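Local coordinates for Ent-copalyl diphosphate synthase (Streptomyces platensis, PDB 5BP8), which is a predominantly helical protein of the terpene cyclase kind, related in part to the C-terminal domain of squalene-hopene cyclases, at residues A265-L268 with N269-A273. Residues are numbered along the deposited sequence; the frame is centred on the assembly and turned at random.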
ATOM      1  N   ALA A 265       1.548   0.304  14.381  1.00 19.34           N
ATOM      2  CA  ALA A 265       1.176  -1.074  14.741  1.00 20.75           C
ATOM      3  C   ALA A 265       2.103  -2.114  14.122  1.00 21.97           C
ATOM      4  O   ALA A 265       2.517  -3.077  14.778  1.00 21.40           O
ATOM      5  CB  ALA A 265      -0.248  -1.349  14.322  1.00 20.85           C
ATOM      6  N   TRP A 266       2.416  -1.932  12.842  1.00 22.12           N
ATOM      7  CA  TRP A 266       3.268  -2.896  12.153  1.00 23.15           C
ATOM      8  C   TRP A 266       4.699  -2.884  12.727  1.00 22.99           C
ATOM      9  O   TRP A 266       5.290  -3.944  12.948  1.00 22.60           O
ATOM     10  CB  TRP A 266       3.254  -2.689  10.624  1.00 23.66           C
ATOM     11  CG  TRP A 266       2.195  -3.561   9.841  1.00 24.83           C
ATOM     12  CD1 TRP A 266       2.473  -4.598   8.990  1.00 25.09           C
ATOM     13  CD2 TRP A 266       0.738  -3.455   9.870  1.00 25.48           C
ATOM     14  NE1 TRP A 266       1.311  -5.122   8.471  1.00 25.13           N
ATOM     15  CE2 TRP A 266       0.229  -4.451   8.986  1.00 26.02           C
ATOM     16  CE3 TRP A 266      -0.173  -2.641  10.571  1.00 24.20           C
ATOM     17  CZ2 TRP A 266      -1.165  -4.632   8.749  1.00 25.81           C
ATOM     18  CZ3 TRP A 266      -1.584  -2.795  10.295  1.00 25.93           C
ATOM     19  CH2 TRP A 266      -2.052  -3.789   9.412  1.00 25.43           C
ATOM     20  N   VAL A 267       5.228  -1.702  13.014  1.00 22.90           N
ATOM     21  CA  VAL A 267       6.528  -1.587  13.644  1.00 24.42           C
ATOM     22  C   VAL A 267       6.519  -2.271  15.012  1.00 24.84           C
ATOM     23  O   VAL A 267       7.407  -3.090  15.313  1.00 24.36           O
ATOM     24  CB  VAL A 267       6.989  -0.125  13.792  1.00 25.47           C
ATOM     25  CG1 VAL A 267       8.227  -0.055  14.671  1.00 27.97           C
ATOM     26  CG2 VAL A 267       7.293   0.486  12.422  1.00 24.96           C
ATOM     27  N   LEU A 268       5.525  -1.947  15.841  1.00 23.96           N
ATOM     28  CA  LEU A 268       5.433  -2.584  17.151  1.00 25.08           C
ATOM     29  C   LEU A 268       5.270  -4.104  17.075  1.00 24.44           C
ATOM     30  O   LEU A 268       5.915  -4.842  17.839  1.00 25.45           O
ATOM     31  CB  LEU A 268       4.293  -1.965  17.952  1.00 25.41           C
ATOM     32  CG  LEU A 268       4.554  -0.556  18.463  1.00 26.62           C
ATOM     33  CD1 LEU A 268       3.263   0.045  18.968  1.00 26.83           C
ATOM     34  CD2 LEU A 268       5.624  -0.612  19.554  1.00 28.10           C
ATOM     35  N   ASN A 269       4.450  -4.600  16.148  1.00 23.76           N
ATOM     36  CA  ASN A 269       4.271  -6.055  16.020  1.00 23.09           C
ATOM     37  C   ASN A 269       5.498  -6.775  15.494  1.00 23.81           C
ATOM     38  O   ASN A 269       5.814  -7.881  15.935  1.00 23.12           O
ATOM     39  CB  ASN A 269       3.028  -6.426  15.195  1.00 22.75           C
ATOM     40  CG  ASN A 269       1.734  -6.094  15.928  1.00 23.36           C
ATOM     41  OD1 ASN A 269       1.658  -6.163  17.165  1.00 22.90           O
ATOM     42  ND2 ASN A 269       0.710  -5.714  15.170  1.00 22.82           N
ATOM     43  N   SER A 270       6.220  -6.143  14.580  1.00 23.17           N
ATOM     44  CA  SER A 270       7.477  -6.706  14.114  1.00 24.20           C
ATOM     45  C   SER A 270       8.492  -6.795  15.255  1.00 25.06           C
ATOM     46  O   SER A 270       9.135  -7.833  15.431  1.00 26.34           O
ATOM     47  CB  SER A 270       8.041  -5.864  12.968  1.00 24.35           C
ATOM     48  OG  SER A 270       7.260  -6.069  11.802  1.00 23.77           O
ATOM     49  N   LEU A 271       8.624  -5.726  16.027  1.00 27.12           N
ATOM     50  CA  LEU A 271       9.567  -5.709  17.160  1.00 28.96           C
ATOM     51  C   LEU A 271       9.195  -6.702  18.249  1.00 28.78           C
ATOM     52  O   LEU A 271      10.089  -7.310  18.851  1.00 27.89           O
ATOM     53  CB  LEU A 271       9.697  -4.313  17.747  1.00 30.76           C
ATOM     54  CG  LEU A 271      10.848  -3.492  17.162  1.00 34.43           C
ATOM     55  CD1 LEU A 271      11.103  -3.777  15.689  1.00 37.10           C
ATOM     56  CD2 LEU A 271      10.544  -2.022  17.359  1.00 35.75           C
ATOM     57  N   ALA A 272       7.898  -6.889  18.481  1.00 28.37           N
ATOM     58  CA  ALA A 272       7.438  -7.910  19.451  1.00 30.06           C
ATOM     59  C   ALA A 272       7.796  -9.304  19.008  1.00 30.41           C
ATOM     60  O   ALA A 272       8.115 -10.163  19.826  1.00 29.14           O
ATOM     61  CB  ALA A 272       5.942  -7.804  19.668  1.00 29.35           C
ATOM     62  N   ALA A 273       7.735  -9.535  17.702  1.00 29.94           N
ATOM     63  CA  ALA A 273       8.059 -10.820  17.110  1.00 30.31           C
ATOM     64  C   ALA A 273       9.556 -11.085  17.083  1.00 29.83           C
ATOM     65  O   ALA A 273       9.981 -12.245  17.016  1.00 29.97           O
ATOM     66  CB  ALA A 273       7.506 -10.908  15.694  1.00 30.52           C
TER
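V267 and L271, one turn apart on helix 260-274, run alongside each other, with CG1 of V267 4.1 Å from CD2 of L271. A chi1 of 170° sets that methyl anti to the backbone N of V267, next to its carbonyl carbon and hence on the side of the following turn. The backbone evidence is four successive i to i+4 hydrogen bonds: N of N269 to O of A265 (2.8 Å), N of S270 to O of W266 (2.9 Å), N of L271 to O of V267 (3.0 Å) and N of A272 to O of L268 (2.9 Å). Their N-H...O angles of 154-166° mark a regular alpha-helix. Among polar side chains, OG of S270 also comes within 3.1 Å of O of W266. ND2 of N269 is 3.2 Å from O of A265, but the angle is poor; ND2 instead donates to O of A312, and OD1 takes a weak hydrogen bond from NE2 of Q319. Around the helix, W266 and N269 pack on helix 307-319, and the W266 ring meets H354 of helix 349-365, the two ring planes nearly perpendicular. V267 and S270 rest on helix 504-518, while L268 and L271 touch helix 7-20, so that helix 260-274 is packed against all four.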